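Local coordinates for yeast Cdc13 OB4 (Candida glabrata, PDB 3RMH), which forms dimers through this fourth, C-terminal OB-fold domain of the telomere protein Cdc13, which as a whole probably binds single-stranded telomeric DNA, at residues B[32-40]-B[48-56]; B[95-105]-B[117-127]. The protein carries 2 engineered substitutions. One frame throughout, in Å; residues are numbered along the deposited sequence.

Contact 1: B[32-40]-B[48-56]; sequences LNVYIIDVE and RIKVVNELP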
loop_
_atom_site.group_PDB
_atom_site.type_symbol
_atom_site.label_atom_id
_atom_site.label_comp_id
_atom_site.label_asym_id
_atom_site.label_seq_id
_atom_site.Cartn_x
_atom_site.Cartn_y
_atom_site.Cartn_z
ATOM N N LEU B 32 -0.203 3.073 -18.462
ATOM C CA LEU B 32 0.875 3.696 -17.724
ATOM C C LEU B 32 2.218 3.235 -18.260
ATOM O O LEU B 32 2.394 2.055 -18.546
ATOM C CB LEU B 32 0.801 3.282 -16.257
ATOM C CG LEU B 32 -0.513 3.566 -15.539
ATOM C CD1 LEU B 32 -0.423 3.042 -14.127
ATOM C CD2 LEU B 32 -0.794 5.064 -15.560
ATOM N N ASN B 33 3.145 4.173 -18.411
ATOM C CA ASN B 33 4.550 3.842 -18.622
ATOM C C ASN B 33 5.315 4.279 -17.390
ATOM O O ASN B 33 5.560 5.472 -17.193
ATOM C CB ASN B 33 5.091 4.516 -19.897
ATOM C CG ASN B 33 4.506 3.911 -21.150
ATOM O OD1 ASN B 33 4.911 2.825 -21.575
ATOM N ND2 ASN B 33 3.531 4.595 -21.743
ATOM N N VAL B 34 5.661 3.317 -16.539
ATOM C CA VAL B 34 6.080 3.648 -15.190
ATOM C C VAL B 34 7.230 2.790 -14.725
ATOM O O VAL B 34 7.484 1.733 -15.299
ATOM C CB VAL B 34 4.896 3.508 -14.206
ATOM C CG1 VAL B 34 3.910 4.630 -14.439
ATOM C CG2 VAL B 34 4.208 2.151 -14.387
ATOM N N TYR B 35 7.921 3.250 -13.685
ATOM C CA TYR B 35 9.031 2.497 -13.105
ATOM C C TYR B 35 8.533 1.547 -12.056
ATOM O O TYR B 35 7.813 1.960 -11.154
ATOM C CB TYR B 35 10.028 3.437 -12.444
ATOM C CG TYR B 35 10.758 4.299 -13.432
ATOM C CD1 TYR B 35 11.941 3.862 -14.010
ATOM C CD2 TYR B 35 10.263 5.536 -13.801
ATOM C CE1 TYR B 35 12.624 4.644 -14.925
ATOM C CE2 TYR B 35 10.937 6.327 -14.723
ATOM C CZ TYR B 35 12.118 5.874 -15.274
ATOM O OH TYR B 35 12.792 6.657 -16.187
ATOM N N ILE B 36 8.932 0.285 -12.150
ATOM C CA ILE B 36 8.633 -0.670 -11.072
ATOM C C ILE B 36 9.701 -0.507 -10.011
ATOM O O ILE B 36 10.880 -0.691 -10.293
ATOM C CB ILE B 36 8.653 -2.120 -11.600
ATOM C CG1 ILE B 36 7.508 -2.328 -12.604
ATOM C CG2 ILE B 36 8.616 -3.107 -10.431
ATOM C CD1 ILE B 36 7.492 -3.663 -13.301
ATOM N N ILE B 37 9.317 -0.162 -8.787
ATOM C CA ILE B 37 10.332 0.058 -7.753
ATOM C C ILE B 37 10.336 -0.966 -6.628
ATOM O O ILE B 37 11.267 -1.017 -5.845
ATOM C CB ILE B 37 10.221 1.449 -7.138
ATOM C CG1 ILE B 37 8.803 1.666 -6.598
ATOM C CG2 ILE B 37 10.605 2.499 -8.174
ATOM C CD1 ILE B 37 8.659 2.926 -5.795
ATOM N N ASP B 38 9.290 -1.771 -6.521
ATOM C CA ASP B 38 9.277 -2.799 -5.489
ATOM C C ASP B 38 8.319 -3.875 -5.921
ATOM O O ASP B 38 7.298 -3.595 -6.548
ATOM C CB ASP B 38 8.839 -2.203 -4.137
ATOM C CG ASP B 38 9.301 -3.032 -2.946
ATOM O OD1 ASP B 38 10.118 -3.956 -3.129
ATOM O OD2 ASP B 38 8.860 -2.746 -1.814
ATOM N N VAL B 39 8.657 -5.114 -5.603
ATOM C CA VAL B 39 7.738 -6.210 -5.815
ATOM C C VAL B 39 7.697 -7.044 -4.547
ATOM O O VAL B 39 8.723 -7.317 -3.935
ATOM C CB VAL B 39 8.142 -7.094 -7.012
ATOM C CG1 VAL B 39 7.167 -8.241 -7.157
ATOM C CG2 VAL B 39 8.189 -6.277 -8.307
ATOM N N GLU B 40 6.499 -7.439 -4.147
ATOM C CA GLU B 40 6.354 -8.284 -2.984
ATOM C C GLU B 40 5.523 -9.484 -3.376
ATOM O O GLU B 40 4.545 -9.357 -4.111
ATOM C CB GLU B 40 5.696 -7.505 -1.849
ATOM C CG GLU B 40 5.410 -8.337 -0.628
ATOM C CD GLU B 40 5.269 -7.490 0.619
ATOM O OE1 GLU B 40 5.075 -6.261 0.484
ATOM O OE2 GLU B 40 5.368 -8.054 1.729
ATOM N N ARG B 48 2.341 -8.123 -5.472
ATOM C CA ARG B 48 2.124 -6.690 -5.383
ATOM C C ARG B 48 3.294 -5.928 -5.979
ATOM O O ARG B 48 4.437 -6.121 -5.573
ATOM C CB ARG B 48 1.966 -6.267 -3.928
ATOM C CG ARG B 48 0.902 -7.035 -3.208
ATOM C CD ARG B 48 1.009 -6.771 -1.722
ATOM N NE ARG B 48 0.096 -7.602 -0.946
ATOM C CZ ARG B 48 0.139 -7.697 0.378
ATOM N NH1 ARG B 48 1.060 -7.020 1.052
ATOM N NH2 ARG B 48 -0.730 -8.465 1.027
ATOM N N ILE B 49 2.990 -5.046 -6.919
ATOM C CA ILE B 49 4.010 -4.299 -7.667
ATOM C C ILE B 49 3.807 -2.807 -7.427
ATOM O O ILE B 49 2.747 -2.273 -7.737
ATOM C CB ILE B 49 3.856 -4.582 -9.165
ATOM C CG1 ILE B 49 3.952 -6.085 -9.433
ATOM C CG2 ILE B 49 4.887 -3.815 -10.008
ATOM C CD1 ILE B 49 3.637 -6.468 -10.872
ATOM N N LYS B 50 4.817 -2.129 -6.882
ATOM C CA LYS B 50 4.729 -0.683 -6.678
ATOM C C LYS B 50 5.378 0.055 -7.847
ATOM O O LYS B 50 6.500 -0.257 -8.228
ATOM C CB LYS B 50 5.402 -0.269 -5.359
ATOM C CG LYS B 50 4.667 -0.789 -4.096
ATOM C CD LYS B 50 5.211 -0.155 -2.817
ATOM C CE LYS B 50 4.509 -0.698 -1.564
ATOM N NZ LYS B 50 4.925 -2.098 -1.246
ATOM N N VAL B 51 4.665 1.029 -8.401
ATOM C CA VAL B 51 5.163 1.791 -9.547
ATOM C C VAL B 51 5.049 3.292 -9.319
ATOM O O VAL B 51 4.167 3.756 -8.588
ATOM C CB VAL B 51 4.412 1.418 -10.859
ATOM C CG1 VAL B 51 4.497 -0.081 -11.132
ATOM C CG2 VAL B 51 2.937 1.859 -10.797
ATOM N N VAL B 52 5.955 4.031 -9.955
ATOM C CA VAL B 52 6.028 5.493 -9.896
ATOM C C VAL B 52 6.256 6.067 -11.296
ATOM O O VAL B 52 6.784 5.380 -12.167
ATOM C CB VAL B 52 7.173 5.962 -8.974
ATOM C CG1 VAL B 52 7.001 5.357 -7.588
ATOM C CG2 VAL B 52 8.550 5.587 -9.568
ATOM N N ASN B 53 5.860 7.319 -11.516
ATOM C CA ASN B 53 6.059 7.951 -12.813
ATOM C C ASN B 53 7.537 8.315 -13.052
ATOM O O ASN B 53 8.034 8.200 -14.170
ATOM C CB ASN B 53 5.149 9.182 -12.983
ATOM C CG ASN B 53 3.656 8.822 -13.082
ATOM O OD1 ASN B 53 2.847 9.252 -12.258
ATOM N ND2 ASN B 53 3.290 8.053 -14.102
ATOM N N GLU B 54 8.232 8.744 -12.000
ATOM C CA GLU B 54 9.652 9.118 -12.095
ATOM C C GLU B 54 10.442 8.601 -10.895
ATOM O O GLU B 54 9.941 8.591 -9.774
ATOM C CB GLU B 54 9.787 10.639 -12.157
ATOM C CG GLU B 54 9.149 11.274 -13.369
ATOM C CD GLU B 54 9.918 10.991 -14.646
ATOM O OE1 GLU B 54 11.156 10.804 -14.568
ATOM O OE2 GLU B 54 9.283 10.952 -15.725
ATOM N N LEU B 55 11.678 8.173 -11.119
ATOM C CA LEU B 55 12.529 7.820 -9.996
ATOM C C LEU B 55 12.894 9.111 -9.267
ATOM O O LEU B 55 13.053 10.151 -9.894
ATOM C CB LEU B 55 13.770 7.068 -10.472
ATOM C CG LEU B 55 13.458 5.731 -11.149
ATOM C CD1 LEU B 55 14.702 5.139 -11.803
ATOM C CD2 LEU B 55 12.854 4.762 -10.135
ATOM N N PRO B 56 12.987 9.062 -7.931
ATOM C CA PRO B 56 13.228 10.324 -7.217
ATOM C C PRO B 56 14.630 10.888 -7.474
ATOM O O PRO B 56 15.587 10.118 -7.586
ATOM C CB PRO B 56 13.054 9.935 -5.741
ATOM C CG PRO B 56 13.277 8.456 -5.697
ATOM C CD PRO B 56 12.781 7.926 -7.017
#
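This contact is an antiparallel beta hairpin of the OB fold, strands 28-42 and 46-52, together with the loop that follows it. Six backbone hydrogen bonds hold the ladder. Tyr-35 pairs with Val-52 and Glu-40 with Arg-48, each through two bonds. Between them the register slips by one residue. Ile-37 N donates to Lys-50 O at 2.9 Å, while Lys-50 N goes on to Asp-38 O, also at 2.9 Å. This is a beta bulge, with Ile-37 the extra residue in strand 32-40.

The buried face carries Val-34, Ile-36, Val-39, Ile-49 and Val-51. Here Ile-36 CG2 meets Ile-49 CG2 at 3.8 Å, and Val-34 CG2 reaches Val-51 CB at 3.6 Å. Ile-16 of helix 16-19 touches Val-34 and Val-51.

The other face bears Tyr-35, Val-52 and the charged pairs. At the bulge, Ile-37 has CG1 between its backbone N and carbonyl carbon (chi1 55°). Ile-37 CG1 thus lies beside Lys-50 O, and Ile-37 CD1 presses on Val-52 CG1 at a tight 3.4 Å. Asp-38 and Lys-50 run side by side, but Asp-38 OD2 and Lys-50 NZ stay 4.0 Å apart, too far for a salt bridge. The charged ends of Glu-40 and Arg-48 also stay beyond salt-bridge range within the chain. Instead Glu-40 makes a salt bridge to Arg-48 of the second subunit, and Arg-48 to Glu-40 of the second subunit, so this end of the hairpin belongs to the dimer interface. Glu-46 OE1 makes a salt bridge to Arg-48 NE.

The loop after the strand wraps the Tyr-35 ring. Asn-53 O lies at the ring edge, 3.5 Å from Tyr-35 CD2. Leu-55 makes a CH-pi contact over one face, its CG 3.9 Å from the Tyr-35 ring centroid and 16° off the normal.

Contact 2: B[95-105]-B[117-127]; sequences LLNETSRLRVF and WSPIECTIQEL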
loop_
_atom_site.group_PDB
_atom_site.type_symbol
_atom_site.label_atom_id
_atom_site.label_comp_id
_atom_site.label_asym_id
_atom_site.label_seq_id
_atom_site.Cartn_x
_atom_site.Cartn_y
_atom_site.Cartn_z
ATOM N N LEU B 95 13.338 -6.260 -13.916
ATOM C CA LEU B 95 12.333 -5.213 -14.117
ATOM C C LEU B 95 12.501 -3.992 -13.188
ATOM O O LEU B 95 11.908 -2.936 -13.425
ATOM C CB LEU B 95 10.932 -5.814 -13.967
ATOM C CG LEU B 95 10.717 -7.119 -14.751
ATOM C CD1 LEU B 95 9.327 -7.730 -14.470
ATOM C CD2 LEU B 95 10.951 -6.928 -16.248
ATOM N N LEU B 96 13.325 -4.122 -12.149
ATOM C CA LEU B 96 13.380 -3.096 -11.104
ATOM C C LEU B 96 14.042 -1.818 -11.608
ATOM O O LEU B 96 15.041 -1.866 -12.329
ATOM C CB LEU B 96 14.140 -3.607 -9.875
ATOM C CG LEU B 96 13.563 -4.812 -9.132
ATOM C CD1 LEU B 96 14.537 -5.273 -8.053
ATOM C CD2 LEU B 96 12.189 -4.498 -8.534
ATOM N N ASN B 97 13.485 -0.680 -11.207
ATOM C CA ASN B 97 14.048 0.621 -11.542
ATOM C C ASN B 97 14.195 0.862 -13.040
ATOM O O ASN B 97 15.077 1.602 -13.474
ATOM C CB ASN B 97 15.380 0.810 -10.816
ATOM C CG ASN B 97 15.244 0.626 -9.321
ATOM O OD1 ASN B 97 14.278 1.094 -8.709
ATOM N ND2 ASN B 97 16.193 -0.081 -8.723
ATOM N N GLU B 98 13.331 0.212 -13.822
ATOM C CA GLU B 98 13.210 0.438 -15.255
ATOM C C GLU B 98 11.738 0.644 -15.579
ATOM O O GLU B 98 10.878 0.209 -14.814
ATOM C CB GLU B 98 13.728 -0.770 -16.037
ATOM C CG GLU B 98 15.178 -1.171 -15.707
ATOM C CD GLU B 98 16.215 -0.165 -16.193
ATOM O OE1 GLU B 98 15.865 0.746 -16.971
ATOM O OE2 GLU B 98 17.388 -0.289 -15.791
ATOM N N THR B 99 11.440 1.268 -16.713
ATOM C CA THR B 99 10.037 1.476 -17.108
ATOM C C THR B 99 9.423 0.257 -17.779
ATOM O O THR B 99 10.071 -0.400 -18.587
ATOM C CB THR B 99 9.869 2.654 -18.090
ATOM O OG1 THR B 99 10.616 2.394 -19.285
ATOM C CG2 THR B 99 10.350 3.949 -17.473
ATOM N N SER B 100 8.156 -0.016 -17.460
ATOM C CA SER B 100 7.363 -1.018 -18.148
ATOM C C SER B 100 6.034 -0.361 -18.478
ATOM O O SER B 100 5.614 0.575 -17.803
ATOM C CB SER B 100 7.111 -2.242 -17.249
ATOM O OG SER B 100 8.302 -2.979 -17.028
ATOM N N ARG B 101 5.372 -0.836 -19.520
ATOM C CA ARG B 101 4.044 -0.335 -19.837
ATOM C C ARG B 101 3.028 -1.289 -19.253
ATOM O O ARG B 101 3.087 -2.496 -19.506
ATOM C CB ARG B 101 3.859 -0.230 -21.348
ATOM C CG ARG B 101 2.468 0.261 -21.773
ATOM C CD ARG B 101 2.446 0.559 -23.271
ATOM N NE ARG B 101 1.102 0.819 -23.784
ATOM C CZ ARG B 101 0.193 -0.123 -24.025
ATOM N NH1 ARG B 101 0.471 -1.398 -23.786
ATOM N NH2 ARG B 101 -1.000 0.210 -24.501
ATOM N N LEU B 102 2.107 -0.746 -18.456
ATOM C CA LEU B 102 1.060 -1.533 -17.829
ATOM C C LEU B 102 -0.275 -0.908 -18.198
ATOM O O LEU B 102 -0.357 0.295 -18.459
ATOM C CB LEU B 102 1.191 -1.482 -16.311
ATOM C CG LEU B 102 2.481 -2.025 -15.707
ATOM C CD1 LEU B 102 2.518 -1.700 -14.227
ATOM C CD2 LEU B 102 2.552 -3.513 -15.945
ATOM N N ARG B 103 -1.313 -1.724 -18.207
ATOM C CA ARG B 103 -2.654 -1.220 -18.406
ATOM C C ARG B 103 -3.412 -1.638 -17.164
ATOM O O ARG B 103 -3.521 -2.832 -16.885
ATOM C CB ARG B 103 -3.282 -1.840 -19.652
ATOM C CG ARG B 103 -2.646 -1.353 -20.947
ATOM C CD ARG B 103 -3.402 -1.860 -22.185
ATOM N NE ARG B 103 -3.282 -3.307 -22.355
ATOM C CZ ARG B 103 -4.314 -4.144 -22.432
ATOM N NH1 ARG B 103 -5.557 -3.684 -22.358
ATOM N NH2 ARG B 103 -4.104 -5.443 -22.588
ATOM N N VAL B 104 -3.914 -0.664 -16.407
ATOM C CA VAL B 104 -4.490 -0.966 -15.101
ATOM C C VAL B 104 -5.942 -0.479 -14.977
ATOM O O VAL B 104 -6.373 0.402 -15.712
ATOM C CB VAL B 104 -3.633 -0.395 -13.941
ATOM C CG1 VAL B 104 -2.194 -0.931 -14.021
ATOM C CG2 VAL B 104 -3.620 1.129 -13.961
ATOM N N PHE B 105 -6.676 -1.075 -14.040
ATOM C CA PHE B 105 -8.048 -0.680 -13.755
ATOM C C PHE B 105 -8.325 -0.858 -12.260
ATOM O O PHE B 105 -7.580 -1.555 -11.560
ATOM C CB PHE B 105 -9.042 -1.486 -14.619
ATOM C CG PHE B 105 -9.175 -2.926 -14.205
ATOM C CD1 PHE B 105 -10.309 -3.367 -13.531
ATOM C CD2 PHE B 105 -8.159 -3.826 -14.452
ATOM C CE1 PHE B 105 -10.421 -4.691 -13.136
ATOM C CE2 PHE B 105 -8.265 -5.147 -14.050
ATOM C CZ PHE B 105 -9.390 -5.580 -13.403
ATOM N N TRP B 117 -5.844 -1.363 -7.483
ATOM C CA TRP B 117 -5.502 -1.299 -8.895
ATOM C C TRP B 117 -4.919 -2.642 -9.333
ATOM O O TRP B 117 -4.156 -3.284 -8.597
ATOM C CB TRP B 117 -4.504 -0.151 -9.132
ATOM C CG TRP B 117 -5.186 1.174 -8.966
ATOM C CD1 TRP B 117 -5.353 1.880 -7.800
ATOM C CD2 TRP B 117 -5.858 1.926 -9.996
ATOM N NE1 TRP B 117 -6.070 3.037 -8.051
ATOM C CE2 TRP B 117 -6.393 3.083 -9.364
ATOM C CE3 TRP B 117 -6.049 1.733 -11.359
ATOM C CZ2 TRP B 117 -7.097 4.050 -10.099
ATOM C CZ3 TRP B 117 -6.763 2.688 -12.068
ATOM C CH2 TRP B 117 -7.268 3.837 -11.442
ATOM N N SER B 118 -5.273 -3.060 -10.539
ATOM C CA SER B 118 -4.912 -4.382 -11.020
ATOM C C SER B 118 -4.547 -4.239 -12.488
ATOM O O SER B 118 -5.099 -3.382 -13.162
ATOM C CB SER B 118 -6.128 -5.300 -10.883
ATOM O OG SER B 118 -5.752 -6.661 -10.885
ATOM N N PRO B 119 -3.619 -5.068 -12.985
ATOM C CA PRO B 119 -3.223 -4.970 -14.389
ATOM C C PRO B 119 -3.979 -5.928 -15.306
ATOM O O PRO B 119 -4.474 -6.965 -14.866
ATOM C CB PRO B 119 -1.740 -5.347 -14.347
ATOM C CG PRO B 119 -1.664 -6.370 -13.248
ATOM C CD PRO B 119 -2.738 -5.974 -12.224
ATOM N N ILE B 120 -4.035 -5.592 -16.589
ATOM C CA ILE B 120 -4.768 -6.394 -17.558
ATOM C C ILE B 120 -3.836 -7.106 -18.522
ATOM O O ILE B 120 -2.981 -6.472 -19.116
ATOM C CB ILE B 120 -5.685 -5.498 -18.401
ATOM C CG1 ILE B 120 -6.704 -4.808 -17.498
ATOM C CG2 ILE B 120 -6.366 -6.315 -19.499
ATOM C CD1 ILE B 120 -7.299 -3.562 -18.102
ATOM N N GLU B 121 -4.029 -8.413 -18.696
ATOM C CA GLU B 121 -3.264 -9.189 -19.666
ATOM C C GLU B 121 -1.765 -8.989 -19.442
ATOM O O GLU B 121 -0.978 -8.920 -20.378
ATOM C CB GLU B 121 -3.640 -8.806 -21.100
ATOM C CG GLU B 121 -5.016 -9.289 -21.541
ATOM C CD GLU B 121 -5.461 -8.676 -22.858
ATOM O OE1 GLU B 121 -4.614 -8.074 -23.557
ATOM O OE2 GLU B 121 -6.660 -8.790 -23.194
ATOM N N CYS B 122 -1.387 -8.883 -18.179
ATOM C CA CYS B 122 0.010 -8.698 -17.818
ATOM C C CYS B 122 0.624 -10.073 -17.579
ATOM O O CYS B 122 0.064 -10.880 -16.836
ATOM C CB CYS B 122 0.093 -7.839 -16.557
ATOM S SG CYS B 122 1.757 -7.455 -16.015
ATOM N N THR B 123 1.755 -10.359 -18.223
ATOM C CA THR B 123 2.442 -11.627 -18.005
ATOM C C THR B 123 3.933 -11.381 -17.860
ATOM O O THR B 123 4.447 -10.361 -18.332
ATOM C CB THR B 123 2.209 -12.653 -19.145
ATOM O OG1 THR B 123 2.881 -12.223 -20.340
ATOM C CG2 THR B 123 0.716 -12.862 -19.421
ATOM N N ILE B 124 4.636 -12.301 -17.209
ATOM C CA ILE B 124 6.099 -12.131 -17.063
ATOM C C ILE B 124 6.806 -12.214 -18.421
ATOM O O ILE B 124 7.789 -11.502 -18.669
ATOM C CB ILE B 124 6.713 -13.134 -16.055
ATOM C CG1 ILE B 124 8.204 -12.840 -15.829
ATOM C CG2 ILE B 124 6.520 -14.581 -16.527
ATOM C CD1 ILE B 124 8.469 -11.538 -15.077
ATOM N N GLN B 125 6.307 -13.068 -19.310
ATOM C CA GLN B 125 6.873 -13.153 -20.657
ATOM C C GLN B 125 6.732 -11.831 -21.399
ATOM O O GLN B 125 7.667 -11.377 -22.051
ATOM C CB GLN B 125 6.242 -14.285 -21.472
ATOM C CG GLN B 125 6.537 -15.678 -20.944
ATOM C CD GLN B 125 5.632 -16.080 -19.787
ATOM O OE1 GLN B 125 4.697 -15.358 -19.422
ATOM N NE2 GLN B 125 5.907 -17.241 -19.207
ATOM N N GLU B 126 5.566 -11.204 -21.300
ATOM C CA GLU B 126 5.364 -9.930 -21.973
ATOM C C GLU B 126 6.239 -8.804 -21.397
ATOM O O GLU B 126 6.734 -7.973 -22.143
ATOM C CB GLU B 126 3.891 -9.534 -21.944
ATOM C CG GLU B 126 3.515 -8.601 -23.071
ATOM C CD GLU B 126 3.879 -7.174 -22.757
ATOM O OE1 GLU B 126 3.915 -6.839 -21.551
ATOM O OE2 GLU B 126 4.121 -6.392 -23.705
ATOM N N LEU B 127 6.406 -8.756 -20.072
ATOM C CA LEU B 127 7.267 -7.743 -19.461
ATOM C C LEU B 127 8.707 -7.970 -19.887
ATOM O O LEU B 127 9.467 -7.018 -20.093
ATOM C CB LEU B 127 7.166 -7.774 -17.926
ATOM C CG LEU B 127 5.846 -7.282 -17.320
ATOM C CD1 LEU B 127 5.782 -7.544 -15.814
ATOM C CD2 LEU B 127 5.623 -5.806 -17.623
HETATM O O HOH W 1 9.886 -4.528 -18.910
HETATM O O HOH W 2 -0.813 -4.689 -18.053
#
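The backbone bonds of this contact belong to the OB-fold hairpin of strands 99-108 and 115-119, followed by loop 120-123 and helix 124-134. Phe-105 and Ser-118 form a hydrogen-bonded antiparallel pair with two bonds. Val-104 and Pro-119 follow as a non-hydrogen-bonded pair. Ile-120 N then donates to Arg-103 O at 2.8 Å. Beyond Ile-120 the two segments share no direct backbone bond.

Two waters bridge the segments. One water accepts from Arg-103 N and donates to Ile-120 O. Another donates to both Ser-100 OG and Leu-127 O, linking the strand to the helix.

Apolar contacts fall into two groups. Near the hairpin, Val-104 CG2 touches Trp-117 CE3 at 3.6 Å, with the two side chains crossing at about a right angle. The Phe-105 CG sits between the backbone N and the carbonyl carbon (chi1 72°). This brings the ring across to Ser-118 and Ile-120, with Phe-105 CD2 3.5 Å from Ile-120 CG1. Farther along, Leu-127 packs against Leu-95, Ser-100 and Leu-102. Leu-127 CD1 meets Leu-95 CD1 at 3.8 Å, and Leu-127 CD2 meets Ser-100 CB at 3.9 Å. Leu-102 CD2 lies 4.0 Å from Cys-122 SG. Phe-81 of helix 75-82 touches Cys-122, Ile-124 and Leu-127.

The helix start is capped by Thr-123, whose OG1 accepts from Glu-126 N at 3.0 Å.

One salt bridge crosses the contact, between Arg-103 and Glu-121. The arginine chain bends at chi3 (-68°), and Ile-120 CB lies over one face of the guanidinium. The carboxylate comes to the edge, its plane turned 68° from the guanidinium. Arg-103 NH2 is 2.8 Å from Glu-121 OE1, but the N-H points poorly and the hydrogen bond is weak.

From the N terminus, strand 28-42 comes first and turns back into strand 46-52. Contact 1 closes this short loop. The chain then passes through strand 68-73 and helix 75-82 before segment 95-105. Contact 2 closes a second hairpin loop at 117-127 and brings in the C-terminal helix. The two loops stand in series; neither nests in nor crosses the other. Strands 28-42 and 99-108 lie antiparallel in the same curled sheet and join the hairpins. Probable hydrogen bonds Leu-32 N to Leu-102 O and Asn-97 N to Ile-36 O tie the contacts together, and Thr-99 packs on the Tyr-35 ring.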